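Local structure of glycoside Hydrolase (Bacteroides plebeius, 5T3B) at residues 84-95 and 112-121. The protein is a family 50 glycoside hydrolase from a gut bacterium that probably cleaves glycosidic bonds of a polysaccharide. Numbering follows the deposited sequence.
Sequences NKYGSYAKGQKF and WIVDPEGYPY. With EDO (1,2-ethanediol), chain I; EDO (1,2-ethanediol), chain F; EDO (1,2-ethanediol), chain O.
Trp112 and Val114, on the strand that opens segment 112-121, both reach the Phe95 side chain: Val114 CG2 lies 3.7 Å from Phe95 CD2, while the indole and phenyl planes meet obliquely at 40°. At Asp115 the contact turns polar. OD2 takes two donors from segment 84-95: Asn84 ND2 at 2.8 Å, on the syn lone pair and almost straight (175°), with amide and carboxylate nearly coplanar, and Ser88 OG at 2.6 Å, on the anti side but tilted out of the carboxylate plane. OD1 serves its own segment, accepting from Glu117 N and Tyr119 N, which reach it from opposite faces of the carboxylate plane, the first closing an Asx turn. With Asp115 replaced by an alanine, Asn84 ND2 and Ser88 OG lose their shared acceptor, and the amide and hydroxyl would probably be freer to turn, with the Asx turn less firmly held. Pro116 CD sits over one face of the Tyr86 ring, a CH-pi contact 3.9 Å from the centroid, and Glu117 OE2 approaches that ring's edge, linked to Tyr86 OH by a water. This type I turn, Asp115 to Gly118, joins strands 111-114 and 120-126 as a beta hairpin, against which the loop after helix 76-82 packs. Gly118 O accepts from Phe95 N at 2.8 Å (162°) and lies in plane at the phenyl edge. Lys94, its chain bent near the end, folds across the Tyr119 ring with CE over one face, 4.0 Å from the ring centroid. Pro120 O accepts a hydrogen bond from Tyr89 N at 3.1 Å, and Tyr121 presents its ring edge to Gly87 O, while its hydroxyl is hydrogen-bonded to Ser163 OG.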
# COMPACT_ATOMS: atom_id res chain seq x y z
N ASN A 84 -11.85 -16.51 -9.46
CA ASN A 84 -12.84 -15.88 -10.27
C ASN A 84 -12.33 -14.64 -11.01
O ASN A 84 -11.12 -14.37 -11.04
CB ASN A 84 -14.11 -15.58 -9.49
CG ASN A 84 -13.92 -14.47 -8.46
OD1 ASN A 84 -12.92 -13.74 -8.48
ND2 ASN A 84 -14.93 -14.27 -7.62
N LYS A 85 -13.23 -13.90 -11.67
CA LYS A 85 -12.80 -12.80 -12.52
C LYS A 85 -12.06 -11.65 -11.77
O LYS A 85 -11.37 -10.87 -12.39
CB LYS A 85 -13.98 -12.25 -13.28
CG LYS A 85 -14.96 -11.50 -12.44
CD LYS A 85 -16.11 -11.07 -13.32
CE LYS A 85 -17.07 -10.32 -12.52
NZ LYS A 85 -18.27 -9.89 -13.32
N TYR A 86 -12.30 -11.61 -10.45
CA TYR A 86 -11.65 -10.63 -9.59
C TYR A 86 -10.28 -11.10 -9.07
O TYR A 86 -9.56 -10.32 -8.46
CB TYR A 86 -12.54 -10.26 -8.40
CG TYR A 86 -13.89 -9.66 -8.78
CD1 TYR A 86 -13.98 -8.38 -9.21
CD2 TYR A 86 -15.05 -10.41 -8.70
CE1 TYR A 86 -15.24 -7.83 -9.49
CE2 TYR A 86 -16.29 -9.89 -9.04
CZ TYR A 86 -16.37 -8.63 -9.43
OH TYR A 86 -17.61 -8.05 -9.77
N GLY A 87 -9.94 -12.37 -9.28
CA GLY A 87 -8.79 -12.95 -8.65
C GLY A 87 -9.01 -13.52 -7.26
O GLY A 87 -8.04 -13.84 -6.56
N SER A 88 -10.28 -13.67 -6.90
CA SER A 88 -10.64 -14.21 -5.60
C SER A 88 -10.68 -15.72 -5.64
O SER A 88 -11.06 -16.28 -6.70
CB SER A 88 -12.04 -13.73 -5.23
OG SER A 88 -12.13 -12.31 -5.36
N TYR A 89 -10.31 -16.37 -4.56
CA TYR A 89 -10.35 -17.81 -4.54
C TYR A 89 -11.79 -18.29 -4.69
O TYR A 89 -12.63 -17.85 -3.96
CB TYR A 89 -9.70 -18.35 -3.30
CG TYR A 89 -9.42 -19.84 -3.36
CD1 TYR A 89 -8.54 -20.33 -4.28
CD2 TYR A 89 -10.11 -20.75 -2.56
CE1 TYR A 89 -8.24 -21.66 -4.38
CE2 TYR A 89 -9.82 -22.11 -2.68
CZ TYR A 89 -8.92 -22.56 -3.61
OH TYR A 89 -8.60 -23.89 -3.73
N ALA A 90 -12.01 -19.22 -5.63
CA ALA A 90 -13.37 -19.58 -5.99
C ALA A 90 -13.82 -20.94 -5.46
O ALA A 90 -14.98 -21.32 -5.62
CB ALA A 90 -13.47 -19.54 -7.54
N LYS A 91 -12.89 -21.67 -4.83
CA LYS A 91 -13.09 -23.09 -4.57
C LYS A 91 -13.13 -23.52 -3.11
O LYS A 91 -13.13 -24.71 -2.80
CB LYS A 91 -11.99 -23.87 -5.31
CG LYS A 91 -11.87 -23.61 -6.82
CD LYS A 91 -13.10 -23.99 -7.59
CE LYS A 91 -12.81 -23.97 -9.08
NZ LYS A 91 -14.10 -24.28 -9.79
N GLY A 92 -13.24 -22.53 -2.24
CA GLY A 92 -13.18 -22.73 -0.79
C GLY A 92 -14.31 -21.99 -0.08
O GLY A 92 -15.49 -22.11 -0.42
N GLN A 93 -13.95 -21.23 0.93
CA GLN A 93 -14.90 -20.42 1.71
C GLN A 93 -15.26 -19.21 0.95
O GLN A 93 -14.43 -18.59 0.27
CB GLN A 93 -14.25 -20.05 3.05
CG GLN A 93 -15.16 -19.33 4.05
CD GLN A 93 -14.47 -19.01 5.35
OE1 GLN A 93 -13.28 -19.09 5.44
NE2 GLN A 93 -15.24 -18.69 6.38
N LYS A 94 -16.51 -18.81 1.10
CA LYS A 94 -16.96 -17.50 0.67
C LYS A 94 -17.82 -16.91 1.78
O LYS A 94 -18.21 -17.57 2.76
CB LYS A 94 -17.68 -17.54 -0.64
CG LYS A 94 -19.08 -18.10 -0.64
CD LYS A 94 -19.82 -17.99 -2.00
CE LYS A 94 -20.23 -16.57 -2.27
NZ LYS A 94 -21.33 -15.95 -1.38
N PHE A 95 -18.12 -15.64 1.64
CA PHE A 95 -18.83 -14.84 2.60
C PHE A 95 -20.06 -14.25 1.97
O PHE A 95 -20.34 -14.41 0.75
CB PHE A 95 -17.91 -13.74 3.14
CG PHE A 95 -16.68 -14.26 3.77
CD1 PHE A 95 -16.68 -14.56 5.13
CD2 PHE A 95 -15.58 -14.58 3.00
CE1 PHE A 95 -15.58 -15.10 5.73
CE2 PHE A 95 -14.45 -15.12 3.60
CZ PHE A 95 -14.43 -15.39 4.95
N TRP A 112 -10.04 -10.47 5.50
CA TRP A 112 -10.08 -10.56 4.06
C TRP A 112 -10.78 -9.41 3.46
O TRP A 112 -11.83 -8.96 3.96
CB TRP A 112 -10.87 -11.80 3.63
CG TRP A 112 -10.29 -13.12 3.95
CD1 TRP A 112 -10.66 -13.87 5.02
CD2 TRP A 112 -9.24 -13.84 3.30
NE1 TRP A 112 -9.93 -14.97 5.06
CE2 TRP A 112 -9.07 -15.01 4.00
CE3 TRP A 112 -8.47 -13.62 2.18
CZ2 TRP A 112 -8.16 -15.99 3.63
CZ3 TRP A 112 -7.56 -14.62 1.80
CH2 TRP A 112 -7.42 -15.76 2.55
N ILE A 113 -10.27 -8.90 2.34
CA ILE A 113 -11.16 -8.20 1.41
C ILE A 113 -12.05 -9.26 0.74
O ILE A 113 -11.57 -10.31 0.36
CB ILE A 113 -10.35 -7.44 0.35
CG1 ILE A 113 -9.54 -6.36 1.02
CG2 ILE A 113 -11.26 -6.93 -0.79
CD1 ILE A 113 -10.30 -5.33 1.61
N VAL A 114 -13.35 -8.92 0.63
CA VAL A 114 -14.34 -9.80 -0.02
C VAL A 114 -14.83 -9.04 -1.24
O VAL A 114 -15.11 -7.84 -1.18
CB VAL A 114 -15.47 -10.11 1.00
CG1 VAL A 114 -16.73 -10.66 0.39
CG2 VAL A 114 -14.82 -11.03 2.07
N ASP A 115 -14.93 -9.78 -2.36
CA ASP A 115 -15.36 -9.21 -3.61
C ASP A 115 -16.87 -9.03 -3.70
O ASP A 115 -17.59 -9.43 -2.76
CB ASP A 115 -14.73 -10.00 -4.78
CG ASP A 115 -15.40 -11.31 -5.08
OD1 ASP A 115 -16.54 -11.59 -4.70
OD2 ASP A 115 -14.70 -12.11 -5.81
N PRO A 116 -17.36 -8.41 -4.75
CA PRO A 116 -18.82 -8.17 -4.83
C PRO A 116 -19.71 -9.41 -4.69
O PRO A 116 -20.86 -9.26 -4.32
CB PRO A 116 -18.97 -7.56 -6.19
CG PRO A 116 -17.69 -6.72 -6.36
CD PRO A 116 -16.64 -7.65 -5.79
N GLU A 117 -19.17 -10.57 -5.03
CA GLU A 117 -19.90 -11.86 -4.96
C GLU A 117 -19.63 -12.62 -3.67
O GLU A 117 -20.14 -13.70 -3.49
CB GLU A 117 -19.54 -12.69 -6.17
CG GLU A 117 -20.00 -12.07 -7.45
CD GLU A 117 -19.60 -12.85 -8.70
OE1 GLU A 117 -19.77 -14.12 -8.70
OE2 GLU A 117 -19.21 -12.20 -9.70
N GLY A 118 -18.86 -12.03 -2.76
CA GLY A 118 -18.59 -12.66 -1.51
C GLY A 118 -17.34 -13.51 -1.40
O GLY A 118 -17.03 -14.06 -0.34
N TYR A 119 -16.55 -13.59 -2.49
CA TYR A 119 -15.38 -14.42 -2.46
C TYR A 119 -14.17 -13.65 -1.92
O TYR A 119 -14.06 -12.43 -2.14
CB TYR A 119 -15.08 -14.98 -3.84
CG TYR A 119 -16.12 -15.93 -4.32
CD1 TYR A 119 -15.99 -17.30 -4.11
CD2 TYR A 119 -17.24 -15.47 -4.99
CE1 TYR A 119 -16.99 -18.17 -4.53
CE2 TYR A 119 -18.22 -16.32 -5.38
CZ TYR A 119 -18.10 -17.65 -5.16
OH TYR A 119 -19.10 -18.50 -5.60
N PRO A 120 -13.30 -14.36 -1.21
CA PRO A 120 -12.14 -13.68 -0.60
C PRO A 120 -11.11 -13.30 -1.70
O PRO A 120 -10.62 -14.18 -2.42
CB PRO A 120 -11.56 -14.74 0.35
CG PRO A 120 -11.99 -16.03 -0.24
CD PRO A 120 -13.32 -15.79 -0.86
N TYR A 121 -10.78 -12.02 -1.74
CA TYR A 121 -9.81 -11.49 -2.67
C TYR A 121 -8.58 -11.09 -1.90
O TYR A 121 -8.61 -10.05 -1.21
CB TYR A 121 -10.35 -10.27 -3.45
CG TYR A 121 -9.31 -9.59 -4.30
CD1 TYR A 121 -8.52 -10.35 -5.18
CD2 TYR A 121 -9.06 -8.24 -4.17
CE1 TYR A 121 -7.49 -9.78 -5.88
CE2 TYR A 121 -8.02 -7.65 -4.90
CZ TYR A 121 -7.25 -8.42 -5.75
OH TYR A 121 -6.18 -7.88 -6.44
C1 EDO I . -17.27 -21.91 -2.99
O1 EDO I . -16.67 -23.17 -2.58
C2 EDO I . -18.53 -21.68 -2.15
O2 EDO I . -19.43 -22.82 -2.26
C1 EDO F . -9.72 -18.67 0.94
O1 EDO F . -8.58 -19.54 0.97
C2 EDO F . -10.91 -19.21 1.61
O2 EDO F . -11.08 -20.62 1.35
C1 EDO O . -24.82 -17.10 0.87
O1 EDO O . -24.05 -15.98 1.24
C2 EDO O . -23.83 -17.96 0.15
O2 EDO O . -23.64 -17.54 -1.20
O HOH W 1 -17.34 -15.88 -8.68
O HOH W 2 -19.64 -9.72 -10.44